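Local coordinates for protein peptide methionine sulfoxide reductase msrA/msrB (PDB 2H30) that probably passes electrons through its thioredoxin-like domain, from the membrane reductase DsbD to the methionine sulfoxide reductase domains that follow it, at residues Leu42-Ala47 against Pro123-Ile128; Ser55-Ala60 against Leu98-Leu103; Asn73-Ala78 against Pro104-Asn109. The protein carries 2 engineered substitutions. All blocks are in the same frame, centred on the assembly; numbering follows the deposited sequence.

Contact 1: residues Leu42-Ala47 against Pro123-Ile128; sequences LIKFWA and PSWALI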
loop_
_atom_site.group_PDB
_atom_site.type_symbol
_atom_site.label_atom_id
_atom_site.label_comp_id
_atom_site.label_asym_id
_atom_site.label_seq_id
_atom_site.Cartn_x
_atom_site.Cartn_y
_atom_site.Cartn_z
ATOM N N LEU A 42 -3.089 -0.955 6.243
ATOM C CA LEU A 42 -2.692 -2.053 5.340
ATOM C C LEU A 42 -2.147 -1.378 4.107
ATOM O O LEU A 42 -2.851 -0.565 3.477
ATOM C CB LEU A 42 -3.933 -2.901 5.010
ATOM C CG LEU A 42 -3.593 -4.032 4.056
ATOM C CD1 LEU A 42 -2.586 -5.051 4.647
ATOM C CD2 LEU A 42 -5.000 -4.664 3.732
ATOM N N ILE A 43 -0.876 -1.646 3.801
ATOM C CA ILE A 43 -0.187 -0.922 2.712
ATOM C C ILE A 43 0.165 -1.871 1.595
ATOM O O ILE A 43 0.804 -2.909 1.849
ATOM C CB ILE A 43 1.130 -0.309 3.191
ATOM C CG1 ILE A 43 0.865 0.628 4.384
ATOM C CG2 ILE A 43 1.820 0.430 2.026
ATOM C CD1 ILE A 43 2.183 1.102 5.004
ATOM N N LYS A 44 -0.217 -1.536 0.391
ATOM C CA LYS A 44 0.192 -2.337 -0.804
ATOM C C LYS A 44 1.322 -1.586 -1.525
ATOM O O LYS A 44 1.072 -0.424 -1.936
ATOM C CB LYS A 44 -0.979 -2.450 -1.778
ATOM C CG LYS A 44 -0.583 -3.361 -2.971
ATOM C CD LYS A 44 -1.705 -3.470 -3.954
ATOM C CE LYS A 44 -1.425 -4.794 -4.779
ATOM N NZ LYS A 44 -2.644 -5.129 -5.423
ATOM N N PHE A 45 2.479 -2.247 -1.675
ATOM C CA PHE A 45 3.616 -1.693 -2.436
ATOM C C PHE A 45 3.525 -2.245 -3.840
ATOM O O PHE A 45 3.345 -3.463 -4.038
ATOM C CB PHE A 45 4.947 -2.140 -1.809
ATOM C CG PHE A 45 5.156 -1.566 -0.439
ATOM C CD1 PHE A 45 4.604 -2.169 0.689
ATOM C CD2 PHE A 45 5.848 -0.379 -0.304
ATOM C CE1 PHE A 45 4.809 -1.576 1.960
ATOM C CE2 PHE A 45 6.081 0.207 0.966
ATOM C CZ PHE A 45 5.561 -0.375 2.102
ATOM N N TRP A 46 3.738 -1.362 -4.808
ATOM C CA TRP A 46 3.624 -1.748 -6.211
ATOM C C TRP A 46 4.485 -0.867 -7.104
ATOM O O TRP A 46 5.076 0.117 -6.634
ATOM C CB TRP A 46 2.147 -1.700 -6.650
ATOM C CG TRP A 46 1.515 -0.336 -6.630
ATOM C CD1 TRP A 46 1.010 0.320 -5.523
ATOM C CD2 TRP A 46 1.212 0.483 -7.757
ATOM N NE1 TRP A 46 0.450 1.551 -5.919
ATOM C CE2 TRP A 46 0.610 1.670 -7.277
ATOM C CE3 TRP A 46 1.489 0.362 -9.123
ATOM C CZ2 TRP A 46 0.170 2.688 -8.113
ATOM C CZ3 TRP A 46 1.075 1.409 -9.965
ATOM C CH2 TRP A 46 0.439 2.553 -9.470
ATOM N N ALA A 47 4.562 -1.242 -8.396
ATOM C CA ALA A 47 5.274 -0.475 -9.407
ATOM C C ALA A 47 4.529 -0.516 -10.709
ATOM O O ALA A 47 3.859 -1.513 -11.016
ATOM C CB ALA A 47 6.671 -1.005 -9.614
ATOM N N PRO A 123 3.691 -7.428 -6.150
ATOM C CA PRO A 123 3.245 -6.606 -5.009
ATOM C C PRO A 123 3.752 -7.217 -3.711
ATOM O O PRO A 123 4.138 -8.392 -3.670
ATOM C CB PRO A 123 1.715 -6.754 -5.048
ATOM C CG PRO A 123 1.462 -7.972 -5.897
ATOM C CD PRO A 123 2.622 -8.266 -6.737
ATOM N N SER A 124 3.789 -6.390 -2.688
ATOM C CA SER A 124 3.932 -6.886 -1.318
ATOM C C SER A 124 3.071 -6.019 -0.444
ATOM O O SER A 124 2.662 -4.910 -0.860
ATOM C CB SER A 124 5.380 -6.743 -0.807
ATOM O OG SER A 124 6.211 -7.741 -1.423
ATOM N N TRP A 125 2.778 -6.530 0.752
ATOM C CA TRP A 125 1.868 -5.810 1.673
ATOM C C TRP A 125 2.508 -5.668 3.020
ATOM O O TRP A 125 3.276 -6.558 3.425
ATOM C CB TRP A 125 0.598 -6.637 1.836
ATOM C CG TRP A 125 -0.235 -6.679 0.539
ATOM C CD1 TRP A 125 -0.048 -7.525 -0.568
ATOM C CD2 TRP A 125 -1.402 -5.923 0.282
ATOM N NE1 TRP A 125 -1.048 -7.257 -1.499
ATOM C CE2 TRP A 125 -1.879 -6.279 -1.011
ATOM C CE3 TRP A 125 -2.059 -4.915 0.988
ATOM C CZ2 TRP A 125 -3.043 -5.691 -1.571
ATOM C CZ3 TRP A 125 -3.223 -4.323 0.445
ATOM C CH2 TRP A 125 -3.693 -4.713 -0.849
ATOM N N ALA A 126 2.207 -4.564 3.693
ATOM C CA ALA A 126 2.618 -4.464 5.104
ATOM C C ALA A 126 1.438 -4.074 5.963
ATOM O O ALA A 126 0.588 -3.312 5.535
ATOM C CB ALA A 126 3.753 -3.443 5.261
ATOM N N LEU A 127 1.377 -4.638 7.183
ATOM C CA LEU A 127 0.360 -4.255 8.123
ATOM C C LEU A 127 1.095 -3.482 9.248
ATOM O O LEU A 127 2.010 -4.041 9.844
ATOM C CB LEU A 127 -0.370 -5.512 8.653
ATOM C CG LEU A 127 -1.459 -5.132 9.682
ATOM C CD1 LEU A 127 -2.646 -4.613 8.914
ATOM C CD2 LEU A 127 -1.736 -6.380 10.451
ATOM N N ILE A 128 0.651 -2.248 9.408
ATOM C CA ILE A 128 1.156 -1.310 10.465
ATOM C C ILE A 128 0.082 -1.239 11.545
ATOM O O ILE A 128 -1.071 -0.953 11.273
ATOM C CB ILE A 128 1.378 0.095 9.921
ATOM C CG1 ILE A 128 2.160 0.079 8.596
ATOM C CG2 ILE A 128 2.107 0.971 10.962
ATOM C CD1 ILE A 128 3.493 -0.600 8.713
HETATM O O HOH W 1 -2.280 -8.231 -3.957
#
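Ile43 O is gripped by two groups of the opposite strand: Ala126 N donates to it at 2.8 Å, and Trp125 CA gives it a C-H...O contact. Ile43 N returns a 2.8 Å bond to Ala126 O. Phe45 N and Ser124 O repeat the pattern, while Ser124 N reaches Phe45 O at a longer 3.3 Å. Leu42-Leu127 and Lys44-Trp125 alternate with these as non-hydrogen-bonded pairs, and their side chains share one face of the sheet. There Lys44 CB sits 3.6 Å from the centroid of the Trp125 six-membered ring, a CH-pi contact over the face. With CG anti to the backbone N (chi1 -176°) and the chain extended, the lysine runs on past Trp125 CZ2, and Lys44 CE meets Pro123 CB at 3.7 Å. Its NZ pairs with Glu56 of helix 51-64; a water that takes a 2.9 Å bond from Trp125 NE1 is only weakly held by NZ. Leu42 CG adds 3.5 Å packing on Trp125 CE3. On the other face the Phe45 ring turns its edge to Ala126 CB, and Ile43 CD1 packs on Ile128 CG1 beside helix 16-20. A cis peptide bond precedes Pro123, which touches the probable redox CxxC, Cys50 and Cys53; a central strand paired antiparallel with one entered through a cis-proline is the hallmark of the thioredoxin fold.

Contact 2: residues Ser55-Ala60 against Leu98-Leu103; sequences SELGQA and LNYPKL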
loop_
_atom_site.group_PDB
_atom_site.type_symbol
_atom_site.label_atom_id
_atom_site.label_comp_id
_atom_site.label_asym_id
_atom_site.label_seq_id
_atom_site.Cartn_x
_atom_site.Cartn_y
_atom_site.Cartn_z
ATOM N N SER A 55 -2.959 -4.969 -12.666
ATOM C CA SER A 55 -4.261 -5.700 -12.758
ATOM C C SER A 55 -5.052 -5.675 -11.462
ATOM O O SER A 55 -6.259 -5.965 -11.463
ATOM C CB SER A 55 -3.980 -7.150 -13.161
ATOM O OG SER A 55 -3.475 -7.911 -12.069
ATOM N N GLU A 56 -4.338 -5.386 -10.352
ATOM C CA GLU A 56 -4.910 -5.456 -9.028
ATOM C C GLU A 56 -5.295 -4.050 -8.490
ATOM O O GLU A 56 -5.854 -3.950 -7.388
ATOM C CB GLU A 56 -3.913 -6.110 -8.075
ATOM C CG GLU A 56 -3.748 -7.599 -8.312
ATOM C CD GLU A 56 -2.635 -8.209 -7.410
ATOM O OE1 GLU A 56 -1.941 -7.442 -6.702
ATOM O OE2 GLU A 56 -2.472 -9.460 -7.398
ATOM N N LEU A 57 -5.024 -3.006 -9.258
ATOM C CA LEU A 57 -5.353 -1.611 -8.777
ATOM C C LEU A 57 -6.869 -1.452 -8.563
ATOM O O LEU A 57 -7.289 -0.905 -7.529
ATOM C CB LEU A 57 -4.847 -0.544 -9.730
ATOM C CG LEU A 57 -3.332 -0.406 -9.831
ATOM C CD1 LEU A 57 -3.013 0.513 -10.974
ATOM C CD2 LEU A 57 -2.807 0.143 -8.496
ATOM N N GLY A 58 -7.652 -2.023 -9.480
ATOM C CA GLY A 58 -9.136 -1.901 -9.329
ATOM C C GLY A 58 -9.629 -2.668 -8.107
ATOM O O GLY A 58 -10.569 -2.258 -7.426
ATOM N N GLN A 59 -9.020 -3.821 -7.849
ATOM C CA GLN A 59 -9.321 -4.608 -6.688
ATOM C C GLN A 59 -9.036 -3.827 -5.403
ATOM O O GLN A 59 -9.867 -3.763 -4.513
ATOM C CB GLN A 59 -8.462 -5.872 -6.773
ATOM C CG GLN A 59 -8.715 -6.825 -5.670
ATOM C CD GLN A 59 -7.675 -7.974 -5.729
ATOM O OE1 GLN A 59 -6.487 -7.710 -5.685
ATOM N NE2 GLN A 59 -8.135 -9.220 -5.811
ATOM N N ALA A 60 -7.834 -3.258 -5.319
ATOM C CA ALA A 60 -7.470 -2.493 -4.113
ATOM C C ALA A 60 -8.388 -1.286 -3.932
ATOM O O ALA A 60 -8.729 -0.955 -2.806
ATOM C CB ALA A 60 -5.980 -2.023 -4.269
ATOM N N LEU A 98 -4.353 6.714 -15.629
ATOM C CA LEU A 98 -5.142 5.600 -15.109
ATOM C C LEU A 98 -6.323 6.157 -14.341
ATOM O O LEU A 98 -6.323 7.353 -13.925
ATOM C CB LEU A 98 -4.261 4.741 -14.199
ATOM C CG LEU A 98 -3.293 3.748 -14.915
ATOM C CD1 LEU A 98 -2.240 4.368 -15.846
ATOM C CD2 LEU A 98 -2.668 2.772 -13.917
ATOM N N ASN A 99 -7.349 5.347 -14.142
ATOM C CA ASN A 99 -8.527 5.865 -13.503
ATOM C C ASN A 99 -8.968 5.089 -12.258
ATOM O O ASN A 99 -9.855 4.210 -12.314
ATOM C CB ASN A 99 -9.661 5.940 -14.515
ATOM C CG ASN A 99 -10.931 6.536 -13.936
ATOM O OD1 ASN A 99 -12.014 6.002 -14.149
ATOM N ND2 ASN A 99 -10.803 7.623 -13.219
ATOM N N TYR A 100 -8.326 5.429 -11.127
ATOM C CA TYR A 100 -8.687 4.828 -9.830
ATOM C C TYR A 100 -8.848 5.922 -8.792
ATOM O O TYR A 100 -8.048 6.008 -7.852
ATOM C CB TYR A 100 -7.607 3.803 -9.385
ATOM C CG TYR A 100 -7.537 2.681 -10.414
ATOM C CD1 TYR A 100 -8.532 1.720 -10.487
ATOM C CD2 TYR A 100 -6.505 2.658 -11.361
ATOM C CE1 TYR A 100 -8.501 0.732 -11.502
ATOM C CE2 TYR A 100 -6.464 1.661 -12.364
ATOM C CZ TYR A 100 -7.458 0.737 -12.419
ATOM O OH TYR A 100 -7.510 -0.263 -13.381
ATOM N N PRO A 101 -9.885 6.726 -8.958
ATOM C CA PRO A 101 -9.971 7.951 -8.156
ATOM C C PRO A 101 -10.149 7.703 -6.670
ATOM O O PRO A 101 -9.907 8.638 -5.896
ATOM C CB PRO A 101 -11.172 8.676 -8.771
ATOM C CG PRO A 101 -12.017 7.601 -9.318
ATOM C CD PRO A 101 -11.010 6.615 -9.923
ATOM N N LYS A 102 -10.569 6.528 -6.218
ATOM C CA LYS A 102 -10.713 6.286 -4.807
ATOM C C LYS A 102 -9.578 5.485 -4.181
ATOM O O LYS A 102 -9.665 5.083 -3.023
ATOM C CB LYS A 102 -12.016 5.567 -4.559
ATOM C CG LYS A 102 -13.270 6.382 -5.018
ATOM C CD LYS A 102 -13.545 7.520 -4.058
ATOM C CE LYS A 102 -14.843 8.252 -4.465
ATOM N NZ LYS A 102 -14.790 8.765 -5.891
ATOM N N LEU A 103 -8.505 5.256 -4.947
ATOM C CA LEU A 103 -7.360 4.541 -4.424
ATOM C C LEU A 103 -6.228 5.476 -3.952
ATOM O O LEU A 103 -5.672 6.214 -4.775
ATOM C CB LEU A 103 -6.789 3.698 -5.585
ATOM C CG LEU A 103 -5.645 2.734 -5.117
ATOM C CD1 LEU A 103 -6.116 1.716 -4.100
ATOM C CD2 LEU A 103 -5.104 2.081 -6.364
HETATM O O HOH W 2 -6.813 -2.771 -12.152
#
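Leu57 and Tyr100 make the CH-pi part of this contact: Leu57 CB stands over the centre of the phenol ring, 3.9 Å from its centroid and 13° off the normal. Gly58 CA approaches Tyr100 CE1 obliquely at 3.5 Å, so backbone as well as side chain of the helix borders the ring.

Apolar contacts spread from Leu57, its two methyls going to different partners. Leu57 CD1 meets Leu98 CD2 at 3.7 Å; Leu57 CD2 meets Leu103 CD2, again at 3.7 Å. The other methyl of Leu103, CD1, rests against Ala60 CB further along the helix. In this thioredoxin-like fold, helix 51-64 begins at a CxxC pair, Cys50 and Cys53, probably the redox centre as in thioredoxins, and the loop packed on it leads from helix 90-95 into strand 105-107.

Between these two segments the polar link is a water. It accepts from Gly58 N at 2.9 Å, where the helix is kinked and this N lacks its bond to the preceding turn, and also hydrogen-bonds Tyr100 OH. A type I turn, closed by Leu103 N to Tyr100 O at 3.0 Å, lets Leu103 point at the helix, where Glu61 OE2 accepts directly from Lys102 N.

Contact 3: residues Asn73-Ala78 against Pro104-Asn109; sequences NLITVA and PVVTDN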
loop_
_atom_site.group_PDB
_atom_site.type_symbol
_atom_site.label_atom_id
_atom_site.label_comp_id
_atom_site.label_asym_id
_atom_site.label_seq_id
_atom_site.Cartn_x
_atom_site.Cartn_y
_atom_site.Cartn_z
ATOM N N ASN A 73 -6.957 1.584 7.690
ATOM C CA ASN A 73 -6.590 2.486 6.600
ATOM C C ASN A 73 -6.001 1.627 5.481
ATOM O O ASN A 73 -5.075 0.874 5.746
ATOM C CB ASN A 73 -5.497 3.441 7.043
ATOM C CG ASN A 73 -5.876 4.253 8.322
ATOM O OD1 ASN A 73 -5.100 4.323 9.269
ATOM N ND2 ASN A 73 -7.057 4.807 8.321
ATOM N N LEU A 74 -6.542 1.738 4.276
ATOM C CA LEU A 74 -5.937 1.015 3.146
ATOM C C LEU A 74 -5.284 2.035 2.230
ATOM O O LEU A 74 -5.919 2.993 1.733
ATOM C CB LEU A 74 -7.030 0.286 2.382
ATOM C CG LEU A 74 -7.003 -1.181 2.583
ATOM C CD1 LEU A 74 -8.200 -1.783 1.860
ATOM C CD2 LEU A 74 -5.769 -1.783 1.973
ATOM N N ILE A 75 -3.972 1.865 2.081
ATOM C CA ILE A 75 -3.236 2.742 1.175
ATOM C C ILE A 75 -2.280 1.960 0.287
ATOM O O ILE A 75 -1.991 0.792 0.566
ATOM C CB ILE A 75 -2.487 3.835 1.942
ATOM C CG1 ILE A 75 -1.422 3.196 2.775
ATOM C CG2 ILE A 75 -3.469 4.687 2.815
ATOM C CD1 ILE A 75 -0.426 4.201 3.299
ATOM N N THR A 76 -1.828 2.590 -0.786
ATOM C CA THR A 76 -0.813 1.933 -1.619
ATOM C C THR A 76 0.391 2.875 -1.704
ATOM O O THR A 76 0.228 4.090 -1.523
ATOM C CB THR A 76 -1.316 1.578 -3.041
ATOM O OG1 THR A 76 -1.333 2.754 -3.865
ATOM C CG2 THR A 76 -2.735 0.939 -2.926
ATOM N N VAL A 77 1.548 2.299 -1.983
ATOM C CA VAL A 77 2.786 3.064 -2.121
ATOM C C VAL A 77 3.462 2.692 -3.436
ATOM O O VAL A 77 3.760 1.523 -3.675
ATOM C CB VAL A 77 3.732 2.747 -1.014
ATOM C CG1 VAL A 77 5.111 3.441 -1.261
ATOM C CG2 VAL A 77 3.133 3.242 0.331
ATOM N N ALA A 78 3.720 3.733 -4.236
ATOM C CA ALA A 78 4.613 3.611 -5.404
ATOM C C ALA A 78 5.856 4.408 -5.053
ATOM O O ALA A 78 5.772 5.341 -4.275
ATOM C CB ALA A 78 4.000 4.149 -6.657
ATOM N N PRO A 104 -5.864 5.436 -2.663
ATOM C CA PRO A 104 -4.735 6.271 -2.263
ATOM C C PRO A 104 -3.405 5.754 -2.758
ATOM O O PRO A 104 -3.137 4.539 -2.615
ATOM C CB PRO A 104 -4.798 6.252 -0.724
ATOM C CG PRO A 104 -6.176 5.692 -0.403
ATOM C CD PRO A 104 -6.512 4.752 -1.535
ATOM N N VAL A 105 -2.653 6.626 -3.440
ATOM C CA VAL A 105 -1.350 6.251 -3.910
ATOM C C VAL A 105 -0.324 7.204 -3.323
ATOM O O VAL A 105 -0.157 8.334 -3.863
ATOM C CB VAL A 105 -1.236 6.214 -5.441
ATOM C CG1 VAL A 105 0.186 5.794 -5.809
ATOM C CG2 VAL A 105 -2.298 5.229 -6.060
ATOM N N VAL A 106 0.403 6.748 -2.316
ATOM C CA VAL A 106 1.495 7.574 -1.766
ATOM C C VAL A 106 2.670 7.435 -2.710
ATOM O O VAL A 106 2.992 6.345 -3.162
ATOM C CB VAL A 106 1.863 7.062 -0.385
ATOM C CG1 VAL A 106 3.172 7.753 0.177
ATOM C CG2 VAL A 106 0.717 7.215 0.575
ATOM N N THR A 107 3.387 8.534 -2.958
ATOM C CA THR A 107 4.559 8.506 -3.806
ATOM C C THR A 107 5.788 8.695 -2.910
ATOM O O THR A 107 5.974 9.786 -2.318
ATOM C CB THR A 107 4.471 9.548 -4.942
ATOM O OG1 THR A 107 4.163 10.867 -4.441
ATOM C CG2 THR A 107 3.433 9.157 -5.931
ATOM N N ASP A 108 6.595 7.665 -2.800
ATOM C CA ASP A 108 7.774 7.662 -1.913
ATOM C C ASP A 108 8.991 7.767 -2.817
ATOM O O ASP A 108 9.505 6.786 -3.314
ATOM C CB ASP A 108 7.803 6.339 -1.151
ATOM C CG ASP A 108 8.932 6.239 -0.145
ATOM O OD1 ASP A 108 9.892 7.066 -0.209
ATOM O OD2 ASP A 108 8.865 5.312 0.689
ATOM N N ASN A 109 9.461 9.021 -3.017
ATOM C CA ASN A 109 10.555 9.225 -3.957
ATOM C C ASN A 109 11.789 8.519 -3.427
ATOM O O ASN A 109 12.208 8.808 -2.265
ATOM C CB ASN A 109 10.773 10.742 -4.100
ATOM C CG ASN A 109 11.736 11.099 -5.252
ATOM O OD1 ASN A 109 12.218 12.242 -5.321
ATOM N ND2 ASN A 109 12.027 10.161 -6.123
#
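Thr76 and Pro104 form the tight end of this parallel pairing. Pro104 O takes two bonds from one residue: Thr76 OG1 at 2.8 Å, on a lone pair in the carbonyl plane, and Thr76 N at 3.0 Å, from above that plane. The hydroxyl lies between backbone N and carbonyl carbon (chi1 78°), which puts it beside its own N-H; OG1 is also hydrogen-bonded to Trp46 NE1. Val105 CG2 packs against Thr76 OG1 at 3.4 Å. Farther along, Val106 N bonds Thr76 O at 2.8 Å, Ala78 N bonds Val106 O, and Asp108 N closes the series on Ala78 O with a nearly straight bond (171°).

Side-chain packing is looser. Val77 and Val106 lie side by side on one face, Val77 CG2 to Val106 CB 4.1 Å, and Ile75 CD1 is 4.2 Å from Val106 CG2; Met20 of helix 16-20 lies against both Ile75 and Val106. Thr107, partly exposed, adds mainly backbone, its hydroxyl going to Lys24 O. Asp108 is buried, its carboxylate oxygens held by Thr112 N and Ile113 N of helix 112-116. Strands 73-78 and 105-107, joined through helix 90-95, make a beta-alpha-beta crossover of the thioredoxin-like domain.

In the fold
Contacts 1 and 3 belong to one sheet, their centres 9 Å apart, where strands 41-45 and 73-78 run side by side: Leu42 N lies 2.7 Å from Asn73 O and Lys44 O 2.8 Å from Val77 N, both probable hydrogen bonds. Contact 2 packs on the sheet, 14 Å from contact 1 and 12 Å from contact 3 between centres. Its links are Lys44 NZ to Glu56 OE1 at 2.7 Å, Trp46 CZ2 on Leu57 CD2 at 3.9 Å, and Leu103 CD1 on Thr76 CG2 at 3.7 Å. Contact 1 probably borders the redox site through Pro123 and Trp46, and contact 2 comes near it through Leu57.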